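Side-chain contacts in putative uncharacterized protein (Trypanosoma congolense, PDB 4E40), which serves as a cell-surface receptor for the haptoglobin-hemoglobin complex, built as an elongated helical bundle, and is probably used to take up heme iron: residues 50-53 with 54-58; 104-107 with 108-111; 219-222 with 223-227; 228-231 with 232-236. All coordinates share one frame; numbering follows the deposited sequence.

Contact 1 of 4, residues 50-53 with 54-58. Unlike the reference sequence in segment 54-58: D55 (reference Glu).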
ATOM      1  N   ARG A  50       9.271  -0.471 -12.383  1.00 30.34           N
ATOM      2  CA  ARG A  50       9.879  -1.705 -12.787  1.00 30.30           C
ATOM      3  C   ARG A  50      10.572  -1.530 -14.140  1.00 29.71           C
ATOM      4  O   ARG A  50      11.751  -1.846 -14.275  1.00 24.17           O
ATOM      5  CB  ARG A  50       8.857  -2.851 -12.801  1.00 30.43           C
ATOM      6  CG  ARG A  50       9.460  -4.217 -12.943  1.00 33.13           C
ATOM      7  CD  ARG A  50       8.572  -5.240 -12.178  1.00 37.83           C
ATOM      8  NE  ARG A  50       9.313  -6.501 -11.911  1.00 50.25           N
ATOM      9  CZ  ARG A  50       8.908  -7.618 -11.262  1.00 43.16           C
ATOM     10  NH1 ARG A  50       9.765  -8.688 -11.174  1.00 35.52           N
ATOM     11  NH2 ARG A  50       7.690  -7.702 -10.764  1.00 30.89           N
ATOM     12  N   LYS A  51       9.874  -0.937 -15.121  1.00 27.14           N
ATOM     13  CA  LYS A  51      10.448  -0.692 -16.433  1.00 29.42           C
ATOM     14  C   LYS A  51      11.617   0.289 -16.346  1.00 24.43           C
ATOM     15  O   LYS A  51      12.597   0.049 -17.031  1.00 24.79           O
ATOM     16  CB  LYS A  51       9.368  -0.204 -17.422  1.00 33.67           C
ATOM     17  CG  LYS A  51       8.770  -1.395 -18.162  1.00 41.67           C
ATOM     18  CD  LYS A  51       7.375  -1.118 -18.707  1.00 51.97           C
ATOM     19  CE  LYS A  51       6.868  -2.323 -19.479  1.00 54.20           C
ATOM     20  NZ  LYS A  51       5.400  -2.431 -19.301  1.00 58.86           N
ATOM     21  N   LYS A  52      11.538   1.296 -15.494  1.00 23.95           N
ATOM     22  CA  LYS A  52      12.680   2.240 -15.324  1.00 23.72           C
ATOM     23  C   LYS A  52      13.914   1.459 -14.829  1.00 21.84           C
ATOM     24  O   LYS A  52      15.052   1.659 -15.344  1.00 21.00           O
ATOM     25  CB  LYS A  52      12.344   3.348 -14.364  1.00 27.37           C
ATOM     26  CG  LYS A  52      13.432   4.370 -14.130  1.00 33.19           C
ATOM     27  CD  LYS A  52      12.802   5.640 -13.516  1.00 40.42           C
ATOM     28  CE  LYS A  52      13.826   6.484 -12.723  1.00 45.54           C
ATOM     29  NZ  LYS A  52      13.198   7.617 -11.944  1.00 39.23           N
ATOM     30  N   SER A  53      13.680   0.579 -13.851  1.00 20.87           N
ATOM     31  CA  SER A  53      14.837  -0.193 -13.301  1.00 19.19           C
ATOM     32  C   SER A  53      15.411  -1.129 -14.393  1.00 19.13           C
ATOM     33  O   SER A  53      16.628  -1.372 -14.427  1.00 16.70           O
ATOM     34  CB  SER A  53      14.411  -0.960 -12.032  1.00 19.52           C
ATOM     35  OG  SER A  53      13.663  -2.124 -12.369  1.00 21.75           O
ATOM     36  N   GLU A  54      14.542  -1.693 -15.265  1.00 19.48           N
ATOM     37  CA  GLU A  54      14.991  -2.560 -16.282  1.00 20.07           C
ATOM     38  C   GLU A  54      15.800  -1.801 -17.344  1.00 18.88           C
ATOM     39  O   GLU A  54      16.787  -2.342 -17.855  1.00 18.59           O
ATOM     40  CB  GLU A  54      13.760  -3.176 -16.967  1.00 21.61           C
ATOM     41  CG  GLU A  54      13.090  -4.220 -16.079  1.00 23.40           C
ATOM     42  CD  GLU A  54      11.865  -4.888 -16.778  1.00 32.66           C
ATOM     43  OE1 GLU A  54      11.501  -4.534 -17.925  1.00 33.18           O
ATOM     44  OE2 GLU A  54      11.299  -5.818 -16.221  1.00 31.02           O
ATOM     45  N   ASP A  55      15.390  -0.550 -17.625  0.50 19.87           N
ATOM     46  CA  ASP A  55      16.096   0.284 -18.585  0.50 20.70           C
ATOM     47  C   ASP A  55      17.482   0.574 -18.035  0.50 18.04           C
ATOM     48  O   ASP A  55      18.462   0.486 -18.765  0.50 17.74           O
ATOM     49  CB  ASP A  55      15.373   1.620 -18.820  0.50 23.07           C
ATOM     50  CG  ASP A  55      16.003   2.440 -19.957  0.50 28.13           C
ATOM     51  OD1 ASP A  55      16.128   1.919 -21.088  0.50 32.31           O
ATOM     52  OD2 ASP A  55      16.360   3.616 -19.747  0.50 31.74           O
ATOM     53  N   ILE A  56      17.528   0.898 -16.741  1.00 17.44           N
ATOM     54  CA  ILE A  56      18.824   1.178 -16.071  1.00 17.37           C
ATOM     55  C   ILE A  56      19.768  -0.020 -16.207  1.00 16.78           C
ATOM     56  O   ILE A  56      20.947   0.159 -16.539  1.00 16.21           O
ATOM     57  CB  ILE A  56      18.582   1.532 -14.579  1.00 17.72           C
ATOM     58  CG1 ILE A  56      18.043   2.955 -14.569  1.00 20.31           C
ATOM     59  CG2 ILE A  56      19.908   1.463 -13.804  1.00 17.69           C
ATOM     60  CD1 ILE A  56      17.482   3.301 -13.206  1.00 20.38           C
ATOM     61  N   LEU A  57      19.223  -1.229 -16.021  1.00 16.46           N
ATOM     62  CA  LEU A  57      20.050  -2.431 -16.101  1.00 17.00           C
ATOM     63  C   LEU A  57      20.550  -2.637 -17.534  1.00 16.36           C
ATOM     64  O   LEU A  57      21.693  -2.992 -17.721  1.00 18.34           O
ATOM     65  CB  LEU A  57      19.228  -3.660 -15.672  1.00 18.60           C
ATOM     66  CG  LEU A  57      20.166  -4.848 -15.426  1.00 22.79           C
ATOM     67  CD1 LEU A  57      21.426  -4.616 -14.570  1.00 27.24           C
ATOM     68  CD2 LEU A  57      19.350  -5.980 -14.815  1.00 24.89           C
ATOM     69  N   ALA A  58      19.680  -2.441 -18.502  1.00 17.17           N
ATOM     70  CA  ALA A  58      20.092  -2.613 -19.918  1.00 17.18           C
ATOM     71  C   ALA A  58      21.183  -1.587 -20.291  1.00 17.60           C
ATOM     72  O   ALA A  58      22.182  -1.945 -20.908  1.00 18.73           O
ATOM     73  CB  ALA A  58      18.854  -2.489 -20.788  1.00 17.75           C
TER
HETATM   74  O   HOH W   1      15.640   4.420 -16.478  1.00 34.30           O

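Contact 2 of 4, residues 104-107 with 108-111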
ATOM      1  N   GLU A 104      20.933  -2.696  -6.573  1.00 16.06           N
ATOM      2  CA  GLU A 104      19.800  -1.746  -6.412  1.00 18.04           C
ATOM      3  C   GLU A 104      18.570  -2.083  -7.220  1.00 17.71           C
ATOM      4  O   GLU A 104      17.454  -1.925  -6.713  1.00 18.42           O
ATOM      5  CB  GLU A 104      20.232  -0.310  -6.662  1.00 19.65           C
ATOM      6  CG  GLU A 104      21.400   0.123  -5.766  1.00 22.18           C
ATOM      7  CD  GLU A 104      21.037   0.145  -4.285  1.00 28.00           C
ATOM      8  OE1 GLU A 104      19.828   0.230  -3.964  1.00 27.37           O
ATOM      9  OE2 GLU A 104      21.988   0.105  -3.474  1.00 30.54           O
ATOM     10  N   VAL A 105      18.759  -2.603  -8.416  1.00 17.01           N
ATOM     11  CA  VAL A 105      17.634  -2.977  -9.290  1.00 17.60           C
ATOM     12  C   VAL A 105      16.959  -4.206  -8.705  1.00 18.70           C
ATOM     13  O   VAL A 105      15.717  -4.302  -8.791  1.00 18.91           O
ATOM     14  CB  VAL A 105      18.125  -3.137 -10.746  1.00 19.36           C
ATOM     15  CG1 VAL A 105      17.024  -3.799 -11.644  1.00 20.11           C
ATOM     16  CG2 VAL A 105      18.492  -1.752 -11.305  1.00 18.96           C
ATOM     17  N   GLU A 106      17.699  -5.103  -8.049  1.00 18.02           N
ATOM     18  CA  GLU A 106      17.075  -6.214  -7.294  1.00 20.56           C
ATOM     19  C   GLU A 106      16.232  -5.747  -6.142  1.00 21.40           C
ATOM     20  O   GLU A 106      15.152  -6.322  -5.886  1.00 21.97           O
ATOM     21  CB  GLU A 106      18.143  -7.203  -6.799  1.00 22.93           C
ATOM     22  CG  GLU A 106      18.567  -8.139  -7.901  1.00 31.63           C
ATOM     23  CD  GLU A 106      17.333  -8.705  -8.667  1.00 35.39           C
ATOM     24  OE1 GLU A 106      16.324  -9.177  -8.034  1.00 38.49           O
ATOM     25  OE2 GLU A 106      17.387  -8.613  -9.900  1.00 30.36           O
ATOM     26  N   ILE A 107      16.698  -4.707  -5.434  1.00 17.95           N
ATOM     27  CA  ILE A 107      15.869  -4.138  -4.390  1.00 19.42           C
ATOM     28  C   ILE A 107      14.590  -3.544  -4.957  1.00 19.63           C
ATOM     29  O   ILE A 107      13.508  -3.774  -4.336  1.00 19.60           O
ATOM     30  CB  ILE A 107      16.617  -3.088  -3.559  1.00 19.58           C
ATOM     31  CG1 ILE A 107      17.672  -3.793  -2.767  1.00 22.04           C
ATOM     32  CG2 ILE A 107      15.619  -2.378  -2.580  1.00 18.62           C
ATOM     33  CD1 ILE A 107      18.659  -2.843  -2.103  1.00 25.87           C
ATOM     34  N   VAL A 108      14.653  -2.819  -6.077  1.00 19.51           N
ATOM     35  CA  VAL A 108      13.483  -2.248  -6.748  1.00 19.01           C
ATOM     36  C   VAL A 108      12.499  -3.389  -7.087  1.00 20.32           C
ATOM     37  O   VAL A 108      11.296  -3.267  -6.846  1.00 20.83           O
ATOM     38  CB  VAL A 108      13.844  -1.492  -8.030  1.00 20.51           C
ATOM     39  CG1 VAL A 108      12.533  -1.136  -8.811  1.00 19.74           C
ATOM     40  CG2 VAL A 108      14.609  -0.225  -7.654  1.00 20.25           C
ATOM     41  N   ALA A 109      13.012  -4.496  -7.582  1.00 19.49           N
ATOM     42  CA  ALA A 109      12.120  -5.611  -7.962  1.00 19.57           C
ATOM     43  C   ALA A 109      11.439  -6.146  -6.743  1.00 19.53           C
ATOM     44  O   ALA A 109      10.231  -6.511  -6.818  1.00 20.73           O
ATOM     45  CB  ALA A 109      12.973  -6.744  -8.598  1.00 20.41           C
ATOM     46  N   LYS A 110      12.170  -6.262  -5.618  1.00 18.99           N
ATOM     47  CA  LYS A 110      11.616  -6.804  -4.375  1.00 20.35           C
ATOM     48  C   LYS A 110      10.488  -5.901  -3.894  1.00 19.76           C
ATOM     49  O   LYS A 110       9.425  -6.410  -3.479  1.00 22.68           O
ATOM     50  CB  LYS A 110      12.676  -6.955  -3.272  1.00 22.91           C
ATOM     51  CG  LYS A 110      13.700  -8.064  -3.548  1.00 31.68           C
ATOM     52  CD  LYS A 110      14.839  -8.132  -2.515  1.00 37.76           C
ATOM     53  CE  LYS A 110      15.915  -9.175  -2.896  1.00 40.41           C
ATOM     54  NZ  LYS A 110      15.342 -10.433  -3.432  1.00 48.74           N
ATOM     55  N   LYS A 111      10.713  -4.588  -3.986  1.00 18.93           N
ATOM     56  CA  LYS A 111       9.685  -3.638  -3.492  1.00 18.37           C
ATOM     57  C   LYS A 111       8.480  -3.640  -4.372  1.00 17.90           C
ATOM     58  O   LYS A 111       7.330  -3.458  -3.858  1.00 18.90           O
ATOM     59  CB  LYS A 111      10.237  -2.186  -3.363  1.00 18.47           C
ATOM     60  CG  LYS A 111      11.411  -2.096  -2.433  1.00 19.87           C
ATOM     61  CD  LYS A 111      11.204  -2.541  -1.005  1.00 22.89           C
ATOM     62  CE  LYS A 111      12.574  -2.819  -0.415  1.00 28.38           C
ATOM     63  NZ  LYS A 111      12.518  -2.841   1.058  1.00 34.36           N
TER

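Contact 3 of 4, residues 219-222 with 223-227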
ATOM      1  N   LEU A 219      11.536   1.799  -2.565  1.00 22.73           N
ATOM      2  CA  LEU A 219      11.705   1.617  -4.009  1.00 22.23           C
ATOM      3  C   LEU A 219      12.380   2.819  -4.671  1.00 23.65           C
ATOM      4  O   LEU A 219      13.348   2.691  -5.459  1.00 22.48           O
ATOM      5  CB  LEU A 219      10.338   1.307  -4.651  1.00 21.92           C
ATOM      6  CG  LEU A 219      10.341   0.828  -6.102  1.00 23.34           C
ATOM      7  CD1 LEU A 219       8.947   0.241  -6.306  1.00 22.60           C
ATOM      8  CD2 LEU A 219      10.642   1.896  -7.154  1.00 23.96           C
ATOM      9  N   GLU A 220      11.873   3.992  -4.309  1.00 23.07           N
ATOM     10  CA  GLU A 220      12.393   5.213  -4.866  1.00 25.29           C
ATOM     11  C   GLU A 220      13.816   5.435  -4.430  1.00 23.15           C
ATOM     12  O   GLU A 220      14.616   5.896  -5.290  1.00 26.57           O
ATOM     13  CB  GLU A 220      11.510   6.408  -4.428  1.00 27.90           C
ATOM     14  CG  GLU A 220      11.926   7.713  -5.091  1.00 36.15           C
ATOM     15  CD  GLU A 220      12.188   7.674  -6.587  1.00 42.14           C
ATOM     16  OE1 GLU A 220      13.250   8.237  -6.973  1.00 49.61           O
ATOM     17  OE2 GLU A 220      11.374   7.134  -7.393  1.00 42.30           O
ATOM     18  N   THR A 221      14.166   5.093  -3.203  1.00 23.84           N
ATOM     19  CA  THR A 221      15.563   5.261  -2.723  1.00 24.99           C
ATOM     20  C   THR A 221      16.511   4.347  -3.530  1.00 26.84           C
ATOM     21  O   THR A 221      17.594   4.751  -3.971  1.00 26.15           O
ATOM     22  CB  THR A 221      15.662   4.985  -1.247  1.00 29.55           C
ATOM     23  OG1 THR A 221      14.953   6.036  -0.580  1.00 31.16           O
ATOM     24  CG2 THR A 221      17.112   4.944  -0.770  1.00 30.26           C
ATOM     25  N   ALA A 222      16.058   3.130  -3.764  1.00 22.98           N
ATOM     26  CA  ALA A 222      16.908   2.221  -4.612  1.00 21.96           C
ATOM     27  C   ALA A 222      17.021   2.631  -6.058  1.00 23.67           C
ATOM     28  O   ALA A 222      18.087   2.421  -6.677  1.00 23.99           O
ATOM     29  CB  ALA A 222      16.359   0.777  -4.473  1.00 21.65           C
ATOM     30  N   LEU A 223      15.984   3.163  -6.681  1.00 20.97           N
ATOM     31  CA  LEU A 223      16.091   3.627  -8.024  1.00 23.86           C
ATOM     32  C   LEU A 223      17.124   4.757  -8.016  1.00 24.52           C
ATOM     33  O   LEU A 223      17.908   4.792  -8.947  1.00 24.50           O
ATOM     34  CB  LEU A 223      14.790   4.188  -8.627  1.00 24.35           C
ATOM     35  CG  LEU A 223      13.855   3.248  -9.371  1.00 31.30           C
ATOM     36  CD1 LEU A 223      12.491   3.860  -9.647  1.00 32.85           C
ATOM     37  CD2 LEU A 223      14.456   2.670 -10.639  1.00 29.92           C
ATOM     38  N   GLU A 224      17.078   5.655  -7.012  1.00 24.71           N
ATOM     39  CA  GLU A 224      18.075   6.784  -6.941  1.00 24.68           C
ATOM     40  C   GLU A 224      19.508   6.201  -6.910  1.00 24.35           C
ATOM     41  O   GLU A 224      20.387   6.711  -7.645  1.00 23.02           O
ATOM     42  CB  GLU A 224      17.850   7.723  -5.713  1.00 28.73           C
ATOM     43  CG  GLU A 224      16.570   8.586  -5.784  1.00 34.55           C
ATOM     44  CD  GLU A 224      15.985   8.962  -4.400  1.00 39.75           C
ATOM     45  OE1 GLU A 224      16.670   8.781  -3.346  1.00 40.67           O
ATOM     46  OE2 GLU A 224      14.799   9.398  -4.351  1.00 38.25           O
ATOM     47  N   LYS A 225      19.744   5.213  -6.064  1.00 21.44           N
ATOM     48  CA  LYS A 225      21.084   4.624  -5.914  1.00 20.64           C
ATOM     49  C   LYS A 225      21.451   3.959  -7.254  1.00 18.85           C
ATOM     50  O   LYS A 225      22.606   4.052  -7.702  1.00 16.49           O
ATOM     51  CB  LYS A 225      21.167   3.675  -4.727  1.00 22.26           C
ATOM     52  CG  LYS A 225      20.908   4.359  -3.336  1.00 27.10           C
ATOM     53  CD  LYS A 225      21.178   3.345  -2.197  1.00 28.57           C
ATOM     54  CE  LYS A 225      20.824   3.838  -0.799  1.00 36.45           C
ATOM     55  NZ  LYS A 225      21.981   4.577  -0.219  1.00 40.34           N
ATOM     56  N   ALA A 226      20.474   3.275  -7.872  1.00 17.82           N
ATOM     57  CA  ALA A 226      20.791   2.623  -9.165  1.00 17.15           C
ATOM     58  C   ALA A 226      21.185   3.641 -10.204  1.00 17.54           C
ATOM     59  O   ALA A 226      22.099   3.402 -10.972  1.00 17.24           O
ATOM     60  CB  ALA A 226      19.538   1.787  -9.596  1.00 16.60           C
ATOM     61  N   GLU A 227      20.492   4.803 -10.193  1.00 19.16           N
ATOM     62  CA  GLU A 227      20.815   5.904 -11.090  1.00 20.61           C
ATOM     63  C   GLU A 227      22.214   6.442 -10.883  1.00 18.51           C
ATOM     64  O   GLU A 227      22.950   6.662 -11.861  1.00 19.68           O
ATOM     65  CB  GLU A 227      19.866   7.047 -10.743  1.00 23.60           C
ATOM     66  CG  GLU A 227      18.442   6.749 -11.193  1.00 29.53           C
ATOM     67  CD  GLU A 227      17.370   7.585 -10.461  1.00 37.56           C
ATOM     68  OE1 GLU A 227      17.686   8.475  -9.613  1.00 36.05           O
ATOM     69  OE2 GLU A 227      16.170   7.294 -10.713  1.00 37.67           O
TER
HETATM   70  O   HOH W   2      15.047   8.823  -1.272  1.00 50.43           O

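Contact 4 of 4, residues 228-231 with 232-236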
ATOM      1  N   ARG A 228      22.595   6.551  -9.614  1.00 18.39           N
ATOM      2  CA  ARG A 228      23.962   7.017  -9.290  1.00 16.93           C
ATOM      3  C   ARG A 228      25.040   6.044  -9.780  1.00 16.46           C
ATOM      4  O   ARG A 228      26.054   6.450 -10.356  1.00 17.15           O
ATOM      5  CB  ARG A 228      24.177   7.241  -7.795  1.00 17.43           C
ATOM      6  CG  ARG A 228      23.481   8.521  -7.284  1.00 19.59           C
ATOM      7  CD  ARG A 228      23.903   8.796  -5.844  1.00 19.90           C
ATOM      8  NE  ARG A 228      23.686  10.239  -5.548  1.00 22.20           N
ATOM      9  CZ  ARG A 228      23.482  10.735  -4.328  1.00 24.84           C
ATOM     10  NH1 ARG A 228      23.440   9.919  -3.273  1.00 27.38           N
ATOM     11  NH2 ARG A 228      23.284  12.063  -4.163  1.00 21.30           N
ATOM     12  N   GLN A 229      24.789   4.764  -9.521  1.00 15.95           N
ATOM     13  CA  GLN A 229      25.781   3.727  -9.911  1.00 16.05           C
ATOM     14  C   GLN A 229      25.848   3.593 -11.423  1.00 16.93           C
ATOM     15  O   GLN A 229      26.930   3.352 -11.979  1.00 16.26           O
ATOM     16  CB  GLN A 229      25.456   2.403  -9.220  1.00 16.90           C
ATOM     17  CG  GLN A 229      25.604   2.475  -7.691  1.00 19.18           C
ATOM     18  CD  GLN A 229      26.944   3.032  -7.351  1.00 21.83           C
ATOM     19  OE1 GLN A 229      27.974   2.548  -7.796  1.00 22.50           O
ATOM     20  NE2 GLN A 229      26.921   4.221  -6.634  1.00 29.66           N
ATOM     21  N   LEU A 230      24.701   3.722 -12.104  1.00 17.09           N
ATOM     22  CA  LEU A 230      24.718   3.773 -13.555  1.00 17.40           C
ATOM     23  C   LEU A 230      25.554   4.906 -14.118  1.00 17.73           C
ATOM     24  O   LEU A 230      26.320   4.701 -15.068  1.00 17.58           O
ATOM     25  CB  LEU A 230      23.279   3.818 -14.140  1.00 17.95           C
ATOM     26  CG  LEU A 230      23.278   3.904 -15.668  1.00 17.49           C
ATOM     27  CD1 LEU A 230      23.881   2.630 -16.380  1.00 18.42           C
ATOM     28  CD2 LEU A 230      21.796   4.113 -16.082  1.00 19.10           C
ATOM     29  N   GLU A 231      25.382   6.103 -13.542  1.00 17.64           N
ATOM     30  CA  GLU A 231      26.173   7.237 -13.957  1.00 19.01           C
ATOM     31  C   GLU A 231      27.688   6.931 -13.829  1.00 18.43           C
ATOM     32  O   GLU A 231      28.439   7.280 -14.723  1.00 18.29           O
ATOM     33  CB  GLU A 231      25.743   8.482 -13.206  1.00 21.55           C
ATOM     34  CG  GLU A 231      26.624   9.626 -13.648  1.00 26.15           C
ATOM     35  CD  GLU A 231      25.995  10.985 -13.764  1.00 33.63           C
ATOM     36  OE1 GLU A 231      24.757  11.110 -13.757  1.00 37.07           O
ATOM     37  OE2 GLU A 231      26.797  11.947 -13.846  1.00 34.52           O
ATOM     38  N   LYS A 232      28.099   6.330 -12.704  1.00 17.41           N
ATOM     39  CA  LYS A 232      29.491   5.965 -12.514  1.00 17.29           C
ATOM     40  C   LYS A 232      29.948   4.994 -13.621  1.00 16.24           C
ATOM     41  O   LYS A 232      30.988   5.187 -14.244  1.00 16.47           O
ATOM     42  CB  LYS A 232      29.690   5.409 -11.096  1.00 18.03           C
ATOM     43  CG  LYS A 232      31.201   5.152 -10.875  1.00 18.88           C
ATOM     44  CD  LYS A 232      31.531   4.600  -9.490  1.00 20.89           C
ATOM     45  CE  LYS A 232      31.143   5.536  -8.376  1.00 21.64           C
ATOM     46  NZ  LYS A 232      31.867   5.035  -7.128  1.00 20.03           N
ATOM     47  N   ALA A 233      29.110   3.982 -13.861  1.00 16.34           N
ATOM     48  CA  ALA A 233      29.469   2.976 -14.846  1.00 17.12           C
ATOM     49  C   ALA A 233      29.585   3.588 -16.238  1.00 17.36           C
ATOM     50  O   ALA A 233      30.512   3.237 -16.977  1.00 18.30           O
ATOM     51  CB  ALA A 233      28.445   1.853 -14.851  1.00 17.41           C
ATOM     52  N   GLU A 234      28.650   4.483 -16.583  1.00 17.39           N
ATOM     53  CA  GLU A 234      28.678   5.119 -17.913  1.00 19.34           C
ATOM     54  C   GLU A 234      29.856   6.064 -18.106  1.00 19.94           C
ATOM     55  O   GLU A 234      30.482   6.049 -19.150  1.00 21.22           O
ATOM     56  CB  GLU A 234      27.382   5.887 -18.171  1.00 21.92           C
ATOM     57  CG  GLU A 234      26.178   4.990 -18.397  1.00 22.88           C
ATOM     58  CD  GLU A 234      24.890   5.808 -18.505  1.00 28.29           C
ATOM     59  OE1 GLU A 234      24.814   6.901 -17.919  1.00 33.14           O
ATOM     60  OE2 GLU A 234      23.910   5.299 -19.084  1.00 31.39           O
ATOM     61  N   LYS A 235      30.204   6.845 -17.093  1.00 19.54           N
ATOM     62  CA  LYS A 235      31.385   7.710 -17.206  1.00 20.64           C
ATOM     63  C   LYS A 235      32.670   6.924 -17.293  1.00 19.78           C
ATOM     64  O   LYS A 235      33.536   7.279 -18.060  1.00 20.93           O
ATOM     65  CB  LYS A 235      31.428   8.689 -16.016  1.00 22.18           C
ATOM     66  CG  LYS A 235      30.228   9.644 -16.009  1.00 28.49           C
ATOM     67  CD  LYS A 235      30.382  10.780 -17.021  1.00 33.40           C
ATOM     68  CE  LYS A 235      29.015  11.365 -17.374  1.00 39.59           C
ATOM     69  NZ  LYS A 235      29.205  12.565 -18.240  1.00 46.70           N
ATOM     70  N   ALA A 236      32.775   5.848 -16.513  1.00 19.95           N
ATOM     71  CA  ALA A 236      33.980   5.033 -16.552  1.00 18.97           C
ATOM     72  C   ALA A 236      34.097   4.309 -17.911  1.00 19.44           C
ATOM     73  O   ALA A 236      35.177   4.216 -18.490  1.00 22.45           O
ATOM     74  CB  ALA A 236      33.918   4.010 -15.405  1.00 18.77           C
TER
HETATM   75  O   HOH W   3      30.363   2.620  -6.709  1.00 20.19           O
HETATM   76  O   HOH W   4      28.979   6.267  -5.665  1.00 48.36           O

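Contact 1 of 4, residues 50-53 with 54-58
E54 reaches back over the preceding turn of its helix and turns its carboxylate toward the stems of both R50 and K51, one oxygen to each, a worked case of how i to i+4 and i to i+3 neighbours share a helical surface. Its OE2 lies 4.1 Å from CG of R50, while OE1 faces CG of K51, so the glutamate's carboxylate oxygens touch the aliphatic stems, not the charged ends, of R50 and K51. The R50 guanidinium and the E54 carboxylate are turned 67° against each other and their charged atoms stay apart, so any attraction is probably diffuse; the ammonium of K51 is instead paired with E47, one turn earlier. Beneath this surface the R50 carbonyl oxygen takes two donors. The backbone N of E54 approaches it at 3.0 Å, and OG of S53 adds a bond of 2.7 Å to the same R50 O. That second bond follows from the S53 rotamer: with chi1 at 77°, OG sits between its own N and carbonyl carbon and turns back along the helix, which satisfies a buried hydroxyl. On another side, CG1 of I56 rests 3.4 Å from K52 O, the acceptor of its own N-H, and a water donates to K52 O and, weakly, to OD2 of D55. K52 belongs to the heme b site of this receptor, though no heme is bound here. Within the bundle, S53 and I56 lie on the inward face of helix 28-73: both touch L223 of helix 192-246, S53 also packs on V108 and I56 on V101 of helix 82-147, and K52 lies over L223.

Contact 2 of 4, residues 104-107 with 108-111
I107 and K111 run side by side on helix 82-147, one of the three long helices of the receptor's bundle, and point the same way along its surface. CG2 of I107 meets CE of K111 at 3.8 Å, an i to i+4 contact in which the lysine offers its CE methylene to an apolar branch. Two torsions of K111 make this possible: chi1, near -60°, sets CG 3.3 Å from I107 O, and a like bend at chi2 directs CD and then CE toward the isoleucine, before the chain straightens and carries NZ on to a salt bridge with E218 of helix 192-246. The inward face is the buried one, packed against other helices. There V108 stands its CG2 3.4 Å from E104 O, the very carbonyl that accepts the V108 N-H; V105 presses on S53 of helix 28-73, and E104 lies against A222, K225 and A226 of helix 192-246. On the solvent side the exposed chains touch mainly their own helix. E106 bends at chi2 and brings E106 OE1 to 4.2 Å from A109 CB, while K110 leans back so that its CG meets the backbone oxygen of E106. Their opposite charges, E106 OE1 and K110 NZ, remain 4.9 Å apart, so any attraction between them is probably long in range and weakened by solvent. Four regular i to i+4 backbone bonds run beneath both faces, which therefore differ in their side chains and not in the helix that bears them. The last of the four joins K111 N to I107 O at 2.9 Å.

Contact 3 of 4, residues 219-222 with 223-227
L219 and L223 lie side by side, one helical turn apart and pointing the same way, with CD2 of L219 against CD1 of L223 at 3.7 Å. The two leucines get there by different torsions. L219 turns CG away from its backbone N (chi1 -169°), whereas L223, with chi1 at -91°, keeps CG beside the backbone N and away from the carbonyl carbon, and the branched ends converge over the turn between them. Next to this apolar pair two carboxylates come close. E220 is bent at chi2, which tips its head forward along the helix, toward E224, while E224 stays extended beyond CG and reaches back to it; the chains cross at about a right angle with the carboxylate planes 50° apart. E220 OE1 and E224 OE2 are 3.3 Å from each other, two like charges that would be expected to raise the proton affinity of at least one. A water lies on the other oxygen of E224: it donates to OE1 at 2.6 Å and is also hydrogen-bonded to OG1 of T221, 2.9 Å away. T221 thereby divides its branches, since OG1 also bonds to the backbone oxygen of E217 while CG2 runs alongside K225 and meets its CE at 3.9 Å. The four- and three-residue spacing of L219, L223 and A226 is consistent with heptad-like packing. These residues and A222 turn inward on helix 192-246: L219 reaches S49 of helix 28-73 and V112 of helix 82-147, while L223 faces the first of these helices and the two alanines face the second.

Contact 4 of 4, residues 228-231 with 232-236
The side-chain oxygen OE1 of Q229 receives a hydrogen bond from a water 2.6 Å away, and that same water accepts one from NZ of K232 at 2.9 Å, so solvent joins two polar ends whose chains scarcely touch directly. A second water accepts from NE2 of Q229 at 3.1 Å and, more weakly, from the K232 ammonium. Both ends of the glutamine amide are thus engaged by the same lysine through separate waters, which would help to fix which way the amide is flipped. Q229 is folded to suit this: chi1 and chi2, -65° and -52°, bring its head round toward the side on which K232 extends. On the neighbouring side of the helix, L230 and E234 make the direct contact. CG of L230 stands 3.7 Å from OE2 of E234, and CD1 and CD2 of the leucine are almost as near to that oxygen, so the isobutyl group cups one corner of the carboxylate while the extended glutamate reaches back across it. The backbone bond below, E234 N to L230 O, is short at 2.8 Å. On the exposed side K235 folds its CG to 3.2 Å from E231 O, yet its NZ and E231 OE2 stay 5.0 Å apart, too far for an ion pair. This is plain surface and core packing along one helix. In the bundle, L230 packs on I56 and K59 of helix 28-73 and E234 also meets K59, while Q229, A233 and A236 face helix 82-147 through H100 and V101, A97, and V93.

All four contacts are single-helix turns within one elongated three-helix stretch of the receptor, in series along the chain: contact 1 on helix 28-73, contact 2 on helix 82-147, contacts 3 and 4 consecutively on helix 192-246. Centres of contacts 1, 2 and 3 lie 9 to 11 Å apart, and each touches the other two, forming a cross-section that includes K52, a heme b-binding residue. Contact 4 continues the third helix, 14 Å from contacts 1 and 3; it meets contact 1 but does not touch contact 2. K52 NZ makes a weak ion pair with E227, tying contact 1 to contact 3. Three helices thus pack together at the level of K52, consistent with this surface serving ligand binding.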